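PDB 4CW4: beta-ketoacyl-[acyl-carrier-protein] synthase FabY from Pseudomonas aeruginosa, which catalyses the condensation of acetyl-CoA with malonyl-ACP to give acetoacetyl-ACP, the primer with which fatty acid biosynthesis begins. Local coordinates for residues V475-L479 against A480-A484; A21-S24 against S25-H28; G171-P174 against T175-P179; T288-Y291 against N292-K295; F187-R190 against G191-M194. All coordinates share one frame; numbering follows the deposited sequence.

Interaction 1 (V475-L479 against A480-A484); sequences VGHSL and ATASA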
loop_
_atom_site.group_PDB
_atom_site.type_symbol
_atom_site.label_atom_id
_atom_site.label_comp_id
_atom_site.label_asym_id
_atom_site.label_seq_id
_atom_site.Cartn_x
_atom_site.Cartn_y
_atom_site.Cartn_z
ATOM N N VAL A 475 13.370 -19.801 -5.430
ATOM C CA VAL A 475 13.438 -18.404 -5.854
ATOM C C VAL A 475 13.480 -17.408 -4.707
ATOM O O VAL A 475 13.431 -16.216 -4.934
ATOM C CB VAL A 475 12.249 -18.052 -6.794
ATOM C CG1 VAL A 475 12.280 -18.945 -8.031
ATOM C CG2 VAL A 475 10.892 -18.166 -6.056
ATOM N N GLY A 476 13.613 -17.900 -3.486
ATOM C CA GLY A 476 13.635 -17.019 -2.339
ATOM C C GLY A 476 12.295 -16.353 -2.125
ATOM O O GLY A 476 11.274 -16.780 -2.678
ATOM N N HIS A 477 12.311 -15.323 -1.288
ATOM C CA HIS A 477 11.128 -14.642 -0.801
ATOM C C HIS A 477 11.034 -13.258 -1.425
ATOM O O HIS A 477 11.766 -12.348 -1.048
ATOM C CB HIS A 477 11.256 -14.530 0.712
ATOM C CG HIS A 477 10.000 -14.117 1.395
ATOM N ND1 HIS A 477 8.977 -13.491 0.729
ATOM C CD2 HIS A 477 9.592 -14.254 2.680
ATOM C CE1 HIS A 477 7.979 -13.269 1.571
ATOM N NE2 HIS A 477 8.326 -13.720 2.761
ATOM N N SER A 478 10.134 -13.102 -2.389
ATOM C CA SER A 478 9.991 -11.841 -3.129
ATOM C C SER A 478 8.977 -10.881 -2.510
ATOM O O SER A 478 8.509 -9.948 -3.161
ATOM C CB SER A 478 9.625 -12.118 -4.587
ATOM O OG SER A 478 8.399 -12.827 -4.633
ATOM N N LEU A 479 8.681 -11.081 -1.233
ATOM C CA LEU A 479 7.969 -10.082 -0.434
ATOM C C LEU A 479 6.540 -9.939 -0.978
ATOM O O LEU A 479 5.785 -10.904 -0.906
ATOM C CB LEU A 479 8.743 -8.760 -0.369
ATOM C CG LEU A 479 10.179 -8.833 0.171
ATOM C CD1 LEU A 479 10.745 -7.441 0.376
ATOM C CD2 LEU A 479 10.289 -9.651 1.464
ATOM N N ALA A 480 6.157 -8.776 -1.520
ATOM C CA ALA A 480 4.794 -8.649 -2.055
ATOM C C ALA A 480 4.455 -9.764 -3.035
ATOM O O ALA A 480 3.341 -10.272 -3.048
ATOM C CB ALA A 480 4.553 -7.301 -2.746
ATOM N N THR A 481 5.427 -10.144 -3.848
ATOM C CA THR A 481 5.166 -11.038 -4.965
ATOM C C THR A 481 5.236 -12.506 -4.553
ATOM O O THR A 481 4.998 -13.390 -5.368
ATOM C CB THR A 481 6.186 -10.739 -6.082
ATOM O OG1 THR A 481 6.250 -9.321 -6.255
ATOM C CG2 THR A 481 5.810 -11.389 -7.405
ATOM N N ALA A 482 5.532 -12.763 -3.285
ATOM C CA ALA A 482 5.805 -14.130 -2.855
ATOM C C ALA A 482 4.678 -15.109 -3.211
ATOM O O ALA A 482 4.917 -16.186 -3.739
ATOM C CB ALA A 482 6.077 -14.181 -1.382
ATOM N N SER A 483 3.440 -14.754 -2.904
ATOM C CA SER A 483 2.345 -15.674 -3.148
ATOM C C SER A 483 1.935 -15.736 -4.609
ATOM O O SER A 483 1.249 -16.667 -4.990
ATOM C CB SER A 483 1.163 -15.425 -2.205
ATOM O OG SER A 483 0.727 -14.072 -2.217
ATOM N N ALA A 484 2.386 -14.798 -5.429
ATOM C CA ALA A 484 2.257 -14.935 -6.876
ATOM C C ALA A 484 3.271 -15.972 -7.408
ATOM O O ALA A 484 2.941 -16.773 -8.259
ATOM C CB ALA A 484 2.445 -13.593 -7.588
#

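Interaction 2 (A21-S24 against S25-H28); sequences AGRS and SFHH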
loop_
_atom_site.group_PDB
_atom_site.type_symbol
_atom_site.label_atom_id
_atom_site.label_comp_id
_atom_site.label_asym_id
_atom_site.label_seq_id
_atom_site.Cartn_x
_atom_site.Cartn_y
_atom_site.Cartn_z
ATOM N N ALA A 21 13.806 -17.920 -11.456
ATOM C CA ALA A 21 13.696 -19.138 -12.273
ATOM C C ALA A 21 13.538 -18.829 -13.768
ATOM O O ALA A 21 13.601 -19.728 -14.591
ATOM C CB ALA A 21 12.530 -20.007 -11.787
ATOM N N GLY A 22 13.345 -17.561 -14.103
ATOM C CA GLY A 22 13.174 -17.117 -15.481
ATOM C C GLY A 22 11.803 -16.534 -15.794
ATOM O O GLY A 22 11.135 -15.953 -14.937
ATOM N N ARG A 23 11.414 -16.679 -17.055
ATOM C CA ARG A 23 10.129 -16.228 -17.560
ATOM C C ARG A 23 9.027 -17.160 -17.077
ATOM O O ARG A 23 9.106 -18.382 -17.231
ATOM C CB ARG A 23 10.130 -16.184 -19.084
ATOM C CG ARG A 23 8.764 -15.837 -19.678
ATOM C CD ARG A 23 8.829 -15.456 -21.140
ATOM N NE ARG A 23 9.419 -16.436 -22.061
ATOM C CZ ARG A 23 8.748 -17.293 -22.827
ATOM N NH1 ARG A 23 7.423 -17.394 -22.752
ATOM N NH2 ARG A 23 9.417 -18.070 -23.677
ATOM N N SER A 24 7.982 -16.581 -16.504
ATOM C CA SER A 24 6.906 -17.387 -15.945
ATOM C C SER A 24 5.950 -17.947 -16.979
ATOM O O SER A 24 5.428 -19.039 -16.797
ATOM C CB SER A 24 6.102 -16.548 -14.963
ATOM O OG SER A 24 6.943 -16.200 -13.900
ATOM N N SER A 25 5.688 -17.194 -18.041
ATOM C CA SER A 25 4.659 -17.616 -18.984
ATOM C C SER A 25 5.025 -18.955 -19.615
ATOM O O SER A 25 6.210 -19.306 -19.752
ATOM C CB SER A 25 4.414 -16.560 -20.058
ATOM O OG SER A 25 5.577 -16.342 -20.832
ATOM N N PHE A 26 3.989 -19.709 -19.962
ATOM C CA PHE A 26 4.138 -21.025 -20.573
ATOM C C PHE A 26 4.914 -21.999 -19.698
ATOM O O PHE A 26 5.422 -23.007 -20.180
ATOM C CB PHE A 26 4.709 -20.900 -21.991
ATOM C CG PHE A 26 3.875 -19.987 -22.861
ATOM C CD1 PHE A 26 4.078 -18.607 -22.823
ATOM C CD2 PHE A 26 2.845 -20.478 -23.638
ATOM C CE1 PHE A 26 3.278 -17.747 -23.560
ATOM C CE2 PHE A 26 2.047 -19.622 -24.405
ATOM C CZ PHE A 26 2.253 -18.254 -24.351
ATOM N N HIS A 27 4.959 -21.695 -18.408
ATOM C CA HIS A 27 5.549 -22.559 -17.399
ATOM C C HIS A 27 7.063 -22.708 -17.521
ATOM O O HIS A 27 7.614 -23.671 -17.016
ATOM C CB HIS A 27 4.895 -23.942 -17.416
ATOM C CG HIS A 27 3.410 -23.889 -17.348
ATOM N ND1 HIS A 27 2.744 -23.592 -16.183
ATOM C CD2 HIS A 27 2.461 -24.056 -18.299
ATOM C CE1 HIS A 27 1.445 -23.574 -16.420
ATOM N NE2 HIS A 27 1.245 -23.867 -17.688
ATOM N N HIS A 28 7.744 -21.772 -18.171
ATOM C CA HIS A 28 9.211 -21.868 -18.249
ATOM C C HIS A 28 9.912 -21.799 -16.901
ATOM O O HIS A 28 10.806 -22.589 -16.650
ATOM C CB HIS A 28 9.785 -20.830 -19.197
ATOM C CG HIS A 28 9.468 -21.121 -20.624
ATOM N ND1 HIS A 28 10.089 -22.133 -21.328
ATOM C CD2 HIS A 28 8.574 -20.564 -21.470
ATOM C CE1 HIS A 28 9.594 -22.176 -22.552
ATOM N NE2 HIS A 28 8.664 -21.239 -22.659
HETATM O O HOH W 1 13.076 -20.826 -17.054
#

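Interaction 3 (G171-P174 against T175-P179); sequences GQLP and TGFEP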
loop_
_atom_site.group_PDB
_atom_site.type_symbol
_atom_site.label_atom_id
_atom_site.label_comp_id
_atom_site.label_asym_id
_atom_site.label_seq_id
_atom_site.Cartn_x
_atom_site.Cartn_y
_atom_site.Cartn_z
ATOM N N GLY A 171 17.549 -14.152 -4.226
ATOM C CA GLY A 171 16.905 -14.634 -5.442
ATOM C C GLY A 171 16.908 -13.547 -6.494
ATOM O O GLY A 171 16.207 -12.553 -6.367
ATOM N N GLN A 172 17.716 -13.758 -7.530
ATOM C CA GLN A 172 18.029 -12.754 -8.551
ATOM C C GLN A 172 17.549 -13.195 -9.912
ATOM O O GLN A 172 17.668 -14.378 -10.241
ATOM C CB GLN A 172 19.552 -12.569 -8.602
ATOM C CG GLN A 172 20.132 -11.978 -7.319
ATOM C CD GLN A 172 21.585 -12.340 -7.127
ATOM O OE1 GLN A 172 22.477 -11.675 -7.656
ATOM N NE2 GLN A 172 21.837 -13.390 -6.362
ATOM N N LEU A 173 17.026 -12.272 -10.714
ATOM C CA LEU A 173 16.730 -12.607 -12.103
ATOM C C LEU A 173 17.933 -13.253 -12.781
ATOM O O LEU A 173 19.076 -12.991 -12.402
ATOM C CB LEU A 173 16.313 -11.365 -12.898
ATOM C CG LEU A 173 15.019 -10.661 -12.473
ATOM C CD1 LEU A 173 14.569 -9.606 -13.481
ATOM C CD2 LEU A 173 13.906 -11.658 -12.225
ATOM N N PRO A 174 17.681 -14.112 -13.786
ATOM C CA PRO A 174 18.802 -14.775 -14.458
ATOM C C PRO A 174 19.898 -13.799 -14.920
ATOM O O PRO A 174 19.613 -12.757 -15.523
ATOM C CB PRO A 174 18.139 -15.467 -15.648
ATOM C CG PRO A 174 16.730 -15.740 -15.173
ATOM C CD PRO A 174 16.385 -14.517 -14.364
ATOM N N THR A 175 21.147 -14.153 -14.638
ATOM C CA THR A 175 22.254 -13.239 -14.905
ATOM C C THR A 175 22.304 -12.917 -16.387
ATOM O O THR A 175 22.359 -13.827 -17.232
ATOM C CB THR A 175 23.569 -13.846 -14.484
ATOM O OG1 THR A 175 23.482 -14.276 -13.125
ATOM C CG2 THR A 175 24.724 -12.843 -14.654
ATOM N N GLY A 176 22.299 -11.623 -16.692
ATOM C CA GLY A 176 22.349 -11.174 -18.072
ATOM C C GLY A 176 21.033 -10.637 -18.597
ATOM O O GLY A 176 21.014 -9.869 -19.557
ATOM N N PHE A 177 19.935 -11.027 -17.957
ATOM C CA PHE A 177 18.626 -10.521 -18.318
ATOM C C PHE A 177 18.406 -9.183 -17.637
ATOM O O PHE A 177 18.510 -9.081 -16.414
ATOM C CB PHE A 177 17.550 -11.514 -17.880
ATOM C CG PHE A 177 16.160 -11.111 -18.277
ATOM C CD1 PHE A 177 15.795 -11.003 -19.608
ATOM C CD2 PHE A 177 15.219 -10.819 -17.316
ATOM C CE1 PHE A 177 14.496 -10.645 -19.970
ATOM C CE2 PHE A 177 13.933 -10.451 -17.663
ATOM C CZ PHE A 177 13.575 -10.361 -18.980
ATOM N N GLU A 178 18.118 -8.158 -18.424
ATOM C CA GLU A 178 17.992 -6.795 -17.906
ATOM C C GLU A 178 16.693 -6.157 -18.374
ATOM O O GLU A 178 16.618 -5.671 -19.505
ATOM C CB GLU A 178 19.174 -5.932 -18.355
ATOM C CG GLU A 178 20.530 -6.377 -17.799
ATOM C CD GLU A 178 20.817 -5.843 -16.410
ATOM O OE1 GLU A 178 19.889 -5.309 -15.751
ATOM O OE2 GLU A 178 21.987 -5.956 -15.974
ATOM N N PRO A 179 15.668 -6.130 -17.498
ATOM C CA PRO A 179 14.371 -5.587 -17.909
ATOM C C PRO A 179 14.454 -4.167 -18.459
ATOM O O PRO A 179 13.739 -3.841 -19.399
ATOM C CB PRO A 179 13.558 -5.623 -16.621
ATOM C CG PRO A 179 14.137 -6.748 -15.849
ATOM C CD PRO A 179 15.617 -6.660 -16.122
#

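Interaction 4 (T288-Y291 against N292-K295); sequences TFLY and NLQK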
loop_
_atom_site.group_PDB
_atom_site.type_symbol
_atom_site.label_atom_id
_atom_site.label_comp_id
_atom_site.label_asym_id
_atom_site.label_seq_id
_atom_site.Cartn_x
_atom_site.Cartn_y
_atom_site.Cartn_z
ATOM N N THR A 288 0.860 -10.169 0.524
ATOM C CA THR A 288 0.261 -9.132 -0.308
ATOM C C THR A 288 -0.417 -9.624 -1.594
ATOM O O THR A 288 -1.527 -9.179 -1.906
ATOM C CB THR A 288 1.324 -8.042 -0.613
ATOM O OG1 THR A 288 1.502 -7.222 0.545
ATOM C CG2 THR A 288 0.945 -7.160 -1.789
ATOM N N PHE A 289 0.210 -10.514 -2.360
ATOM C CA PHE A 289 -0.434 -10.876 -3.612
ATOM C C PHE A 289 -1.814 -11.479 -3.384
ATOM O O PHE A 289 -2.727 -11.201 -4.140
ATOM C CB PHE A 289 0.435 -11.802 -4.468
ATOM C CG PHE A 289 -0.328 -12.450 -5.581
ATOM C CD1 PHE A 289 -0.610 -11.757 -6.742
ATOM C CD2 PHE A 289 -0.800 -13.737 -5.448
ATOM C CE1 PHE A 289 -1.312 -12.338 -7.749
ATOM C CE2 PHE A 289 -1.519 -14.326 -6.467
ATOM C CZ PHE A 289 -1.778 -13.624 -7.617
ATOM N N LEU A 290 -1.963 -12.291 -2.344
ATOM C CA LEU A 290 -3.257 -12.873 -2.046
ATOM C C LEU A 290 -4.267 -11.800 -1.635
ATOM O O LEU A 290 -5.447 -11.954 -1.895
ATOM C CB LEU A 290 -3.139 -13.979 -0.987
ATOM C CG LEU A 290 -2.436 -15.275 -1.429
ATOM C CD1 LEU A 290 -2.448 -16.305 -0.303
ATOM C CD2 LEU A 290 -3.107 -15.847 -2.659
ATOM N N TYR A 291 -3.818 -10.723 -0.989
ATOM C CA TYR A 291 -4.715 -9.618 -0.702
ATOM C C TYR A 291 -5.232 -8.946 -1.986
ATOM O O TYR A 291 -6.428 -8.653 -2.116
ATOM C CB TYR A 291 -4.024 -8.585 0.195
ATOM C CG TYR A 291 -3.813 -8.965 1.654
ATOM C CD1 TYR A 291 -3.402 -10.219 2.040
ATOM C CD2 TYR A 291 -3.999 -8.030 2.648
ATOM C CE1 TYR A 291 -3.206 -10.539 3.377
ATOM C CE2 TYR A 291 -3.797 -8.337 3.977
ATOM C CZ TYR A 291 -3.404 -9.597 4.335
ATOM O OH TYR A 291 -3.201 -9.932 5.656
ATOM N N ASN A 292 -4.344 -8.740 -2.953
ATOM C CA ASN A 292 -4.761 -8.233 -4.253
ATOM C C ASN A 292 -5.698 -9.246 -4.932
ATOM O O ASN A 292 -6.675 -8.879 -5.585
ATOM C CB ASN A 292 -3.541 -7.968 -5.151
ATOM C CG ASN A 292 -2.859 -6.647 -4.860
ATOM O OD1 ASN A 292 -3.484 -5.683 -4.412
ATOM N ND2 ASN A 292 -1.571 -6.595 -5.155
ATOM N N LEU A 293 -5.401 -10.529 -4.784
ATOM C CA LEU A 293 -6.194 -11.570 -5.442
ATOM C C LEU A 293 -7.600 -11.637 -4.823
ATOM O O LEU A 293 -8.570 -11.854 -5.537
ATOM C CB LEU A 293 -5.492 -12.929 -5.375
ATOM C CG LEU A 293 -6.116 -14.089 -6.156
ATOM C CD1 LEU A 293 -6.144 -13.772 -7.627
ATOM C CD2 LEU A 293 -5.344 -15.383 -5.919
ATOM N N GLN A 294 -7.715 -11.398 -3.518
ATOM C CA GLN A 294 -9.024 -11.380 -2.890
ATOM C C GLN A 294 -9.895 -10.289 -3.521
ATOM O O GLN A 294 -11.089 -10.499 -3.829
ATOM C CB GLN A 294 -8.923 -11.167 -1.383
ATOM C CG GLN A 294 -10.274 -11.368 -0.681
ATOM C CD GLN A 294 -10.229 -11.015 0.787
ATOM O OE1 GLN A 294 -10.074 -9.841 1.139
ATOM N NE2 GLN A 294 -10.338 -12.024 1.658
ATOM N N LYS A 295 -9.311 -9.105 -3.683
ATOM C CA LYS A 295 -10.011 -8.024 -4.346
ATOM C C LYS A 295 -10.395 -8.414 -5.779
ATOM O O LYS A 295 -11.520 -8.149 -6.224
ATOM C CB LYS A 295 -9.146 -6.764 -4.306
ATOM C CG LYS A 295 -9.748 -5.528 -4.946
ATOM C CD LYS A 295 -10.735 -4.835 -4.043
ATOM C CE LYS A 295 -11.433 -3.725 -4.815
ATOM N NZ LYS A 295 -12.395 -2.971 -3.987
HETATM O O HOH W 2 -8.237 -7.311 -0.419
#

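Interaction 5 (F187-R190 against G191-M194); sequences FHPR and GLQM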
loop_
_atom_site.group_PDB
_atom_site.type_symbol
_atom_site.label_atom_id
_atom_site.label_comp_id
_atom_site.label_asym_id
_atom_site.label_seq_id
_atom_site.Cartn_x
_atom_site.Cartn_y
_atom_site.Cartn_z
ATOM N N PHE A 187 14.936 6.617 -16.007
ATOM C CA PHE A 187 14.510 7.102 -14.697
ATOM C C PHE A 187 13.486 6.251 -13.941
ATOM O O PHE A 187 13.026 6.645 -12.871
ATOM C CB PHE A 187 14.043 8.552 -14.779
ATOM C CG PHE A 187 15.129 9.506 -15.163
ATOM C CD1 PHE A 187 16.203 9.738 -14.312
ATOM C CD2 PHE A 187 15.083 10.170 -16.369
ATOM C CE1 PHE A 187 17.205 10.623 -14.664
ATOM C CE2 PHE A 187 16.078 11.052 -16.729
ATOM C CZ PHE A 187 17.140 11.278 -15.879
ATOM N N HIS A 188 13.160 5.078 -14.456
ATOM C CA HIS A 188 12.256 4.192 -13.738
ATOM C C HIS A 188 12.988 3.348 -12.697
ATOM O O HIS A 188 13.988 2.704 -13.023
ATOM C CB HIS A 188 11.582 3.249 -14.720
ATOM C CG HIS A 188 10.671 3.932 -15.677
ATOM N ND1 HIS A 188 10.143 3.292 -16.775
ATOM C CD2 HIS A 188 10.203 5.202 -15.714
ATOM C CE1 HIS A 188 9.368 4.134 -17.437
ATOM N NE2 HIS A 188 9.396 5.302 -16.819
ATOM N N PRO A 189 12.471 3.305 -11.458
ATOM C CA PRO A 189 12.958 2.291 -10.519
ATOM C C PRO A 189 12.855 0.872 -11.081
ATOM O O PRO A 189 11.968 0.567 -11.915
ATOM C CB PRO A 189 12.022 2.437 -9.325
ATOM C CG PRO A 189 11.526 3.828 -9.390
ATOM C CD PRO A 189 11.397 4.114 -10.860
ATOM N N ARG A 190 13.738 -0.002 -10.608
ATOM C CA ARG A 190 13.792 -1.386 -11.091
ATOM C C ARG A 190 12.444 -2.095 -10.933
ATOM O O ARG A 190 12.042 -2.832 -11.824
ATOM C CB ARG A 190 14.885 -2.152 -10.357
ATOM C CG ARG A 190 15.055 -3.595 -10.827
ATOM C CD ARG A 190 16.318 -4.191 -10.251
ATOM N NE ARG A 190 16.489 -5.594 -10.607
ATOM C CZ ARG A 190 17.014 -6.019 -11.750
ATOM N NH1 ARG A 190 17.413 -5.153 -12.671
ATOM N NH2 ARG A 190 17.139 -7.315 -11.978
ATOM N N GLY A 191 11.733 -1.838 -9.839
ATOM C CA GLY A 191 10.437 -2.474 -9.639
ATOM C C GLY A 191 9.414 -2.079 -10.692
ATOM O O GLY A 191 8.533 -2.858 -11.022
ATOM N N LEU A 192 9.530 -0.861 -11.218
ATOM C CA LEU A 192 8.623 -0.419 -12.259
ATOM C C LEU A 192 9.001 -1.027 -13.597
ATOM O O LEU A 192 8.120 -1.411 -14.353
ATOM C CB LEU A 192 8.543 1.101 -12.329
ATOM C CG LEU A 192 8.074 1.783 -11.038
ATOM C CD1 LEU A 192 7.662 3.231 -11.326
ATOM C CD2 LEU A 192 6.939 1.023 -10.326
ATOM N N GLN A 193 10.301 -1.120 -13.887
ATOM C CA GLN A 193 10.764 -1.821 -15.077
ATOM C C GLN A 193 10.243 -3.257 -15.076
ATOM O O GLN A 193 9.740 -3.740 -16.084
ATOM C CB GLN A 193 12.288 -1.836 -15.120
ATOM C CG GLN A 193 12.935 -0.452 -15.137
ATOM C CD GLN A 193 14.420 -0.515 -14.991
ATOM O OE1 GLN A 193 15.017 -1.582 -14.968
ATOM N NE2 GLN A 193 15.030 0.629 -14.915
ATOM N N MET A 194 10.347 -3.926 -13.936
ATOM C CA MET A 194 9.929 -5.315 -13.827
ATOM C C MET A 194 8.429 -5.445 -13.999
ATOM O O MET A 194 7.963 -6.383 -14.625
ATOM C CB MET A 194 10.391 -5.911 -12.493
ATOM C CG MET A 194 11.895 -6.169 -12.477
ATOM S SD MET A 194 12.579 -6.762 -10.921
ATOM C CE MET A 194 11.600 -8.234 -10.629
HETATM O O HOH W 3 17.170 -2.356 -13.107
#

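Interaction 1 (V475-L479 against A480-A484)
His477 meets Ala482 across this short turn: CB of Ala482 lies 3.6 Å from CE1 of the His477 imidazole and reaches the ring obliquely. The same methyl group packs against the carbonyl of Leu479, whose O accepts a bond from Ala482 N at 3.0 Å. One residue earlier, Ser478 O takes the amide of Thr481 at 3.2 Å. In both bonds the N-H is nearly straight, but the donor sits well above the carbonyl plane, more than 50° out of it in each, as expected where the chain curls tightly into a 3-10 segment before the helix begins. OG of Ser478 lies 3.4 Å from CB of Thr481. With chi1 at 60° it is tucked between its own backbone N and carbonyl carbon, over the first helical turn, where it bonds to Asp485.

The imidazole is positioned from within its own loop. ND1 accepts the amide of Leu479 at 3.1 Å, the donor standing 31° out of the ring plane, and CD2 of Leu479 lies over one face, offset toward the rim. These contacts help to set the rotation of a ring predicted to be catalytic: its side chain is close to those of Cys286, the inferred nucleophile, and His439, an arrangement consistent with the Cys-His-His triad of elongating ketosynthases.

Ahead of His477, Gly476 leaves the short helix 472-475 with positive phi. After the turn, helix 482-496 packs Ser483 and Ala484 on Phe289 of helix 288-301, while Thr481 lies against strands 307-314 and 366-374.

Interaction 2 (A21-S24 against S25-H28)
Arg23 reaches round the turn to Ser25. NH1 of Arg23 donates to OG of Ser25 at 2.9 Å with an N-H...O angle of 158°, and the oxygen lies in the guanidinium plane. The arginine chain is extended as far as CD and then bends (chi3 57°), curling the planar group back over the residues that follow it. OG of Ser25 is also bonded to Asp201, and NH1 forms a salt bridge with Asp586, so each has a second polar partner. NE2 of His28 bonds to Asp586, the carboxylate that also pairs with the arginine, and this shared anion probably helps to keep the two groups together.

The backbone bonds are weak: Ser24 O accepts the amide of His27 at 3.1 Å in a bent geometry. This turn carries the chain from strand 22-23, which pairs antiparallel with strand 10-19, into helix 28-33, with His27 at the N-cap position. A water joins the two ends, donating to Ala21 O at 2.7 Å and, weakly, to His28 O.

Van der Waals contacts complete the set. The His28 imidazole runs alongside the arginine in the same direction, and its CD2 lies over one face of the guanidinium, 3.5 Å from CZ of Arg23. The two planes are inclined by 52°, so the groups do not stack in parallel. At the guanidinium edge, CD1 of Phe26 comes within 3.6 Å of NH1 of Arg23, ring and guanidinium being steeply inclined to each other.

Interaction 3 (G171-P174 against T175-P179)
Leu173 faces Phe177 and Pro179 across a type II beta turn that runs from Pro174 to Phe177, in the long connection between strand 169-171 and helix 190-204 of the ketosynthase domain. The turn is closed by Phe177 N, which donates to Pro174 O at 3.0 Å with an N-H...O angle of 162°; the amide is tilted moderately from the carbonyl plane. Gly176 occupies the third turn position with positive phi, as that position of a type II turn requires.

Beside the turn the apolar side chains close the loop. Leu173 and Pro179 approach tip to tip, CD1 of the leucine meeting CG of the proline ring at 3.7 Å. Toward Phe177 the same methyl group comes from the rim: it lies near the plane of the benzene ring, at its edge, 4.1 Å from CD2. The leucine and phenylalanine side chains are thus set at a slant, without stacking. Phe177 holds CG trans to its backbone N (chi1 -177°), which brings the ring beside the leucine and leaves it to meet Tyr18, their planes inclined at about 30°.

Surrounding elements hold both arms. Pro174 packs on Leu50 of helix 40-53, and Pro179 rests on Met194 and Val197 of helix 190-204. The hydroxyl of Thr175 bonds to Glu95 and Arg92, and the guanidinium of Arg92 also reaches the carbonyl of Leu173. Within the turn itself, CB of Phe177 lies 3.4 Å from Pro174 O, the oxygen that its own amide grips.

Interaction 4 (T288-Y291 against N292-K295)
The Phe289 ring has CB of Leu293 over one face, displaced toward the rim, while CD2 of Leu293 approaches CE2 of Phe289 obliquely at 4.0 Å. That methyl group also touches CD2 of Leu290 at 4.0 Å, so one leucine branch bridges residues three and four places back along the helix. It can do so because Leu293 places CG opposite its backbone N (chi1 -173°), directing the branch back along this flank.

The backbone is regularly alpha-helical. Asn292 N bonds to Thr288 O at 3.0 Å, nearly along the C=O axis, and Leu293 N to Phe289 O at 2.8 Å; Gln294 N to Leu290 O follows, whereas Lys295 N to Tyr291 O is long and weak.

Polar ends serve other partners. OD1 of Asn292 accepts from Ile282 N of the neighbouring strand, and Thr288 OG1 bonds to Ala285 O and Gly284 N, beside the inferred active-site Cys286. Lys295 NZ bonds to Gln294 of the second subunit, and the reciprocal bond forms too, so the pair bridges the dimer interface.

The arrangement is the buried helix that follows the active-site cysteine in the thiolase fold, packed between strands 307-314 and 387-394 and helix 482-496.

Interaction 5 (F187-R190 against G191-M194)
The start of helix 190-204 is formed here, with Pro189 at the N-cap position and His188 leading into it. Pro189 O accepts two amides: Gln193 N at 3.1 Å, in the carbonyl plane, and Leu192 N at 2.9 Å, from well above that plane. Arg190 O takes Met194 N in the next regular helical bond.

Side chains wrap this first turn. The Pro189 ring and Leu192 lie side by side, CD of the proline 3.9 Å from CD1 of the leucine. Gln193 folds back over the cap: its NE2 donates weakly to His188 O at 3.0 Å, while OE1 accepts from a water at 2.9 Å that in turn accepts from NH1 of Arg190, the water lying in the guanidinium plane. The arginine is stretched out from CG to NE and passes aslant Met194, whose SD is 4.0 Å from CG of Arg190. NE of Arg190 is salt-bridged to Glu365, and the imidazole of His188 bonds to Tyr183 and meets Phe267 edge-to-face.

Asp234, from outside the turn, receives the amide of Arg190, so a carboxylate joins the proline carbonyl in satisfying the first turn of an alpha-helical N-terminus.

How the interactions relate
From the N terminus, interaction 2 comes first, turning strand 22-23 into helix 28-33. Interaction 3 then closes a loop after strand 169-171, and interaction 5 begins the helix to which that loop leads. Interaction 4 forms the first turns of helix 288-301, and interaction 1 opens helix 482-496. All five are in series; none nests or crosses. In space they form a chain of contacts: Pro174 of interaction 3 packs on Gly22 of interaction 2, and its Leu173 and Pro179 on Arg190 and Met194 of interaction 5. Interaction 1 touches interaction 2 through Val475 and Ala21, and interaction 4 through Ser483 and Phe289, joining the N-terminal strands to the ketosynthase core.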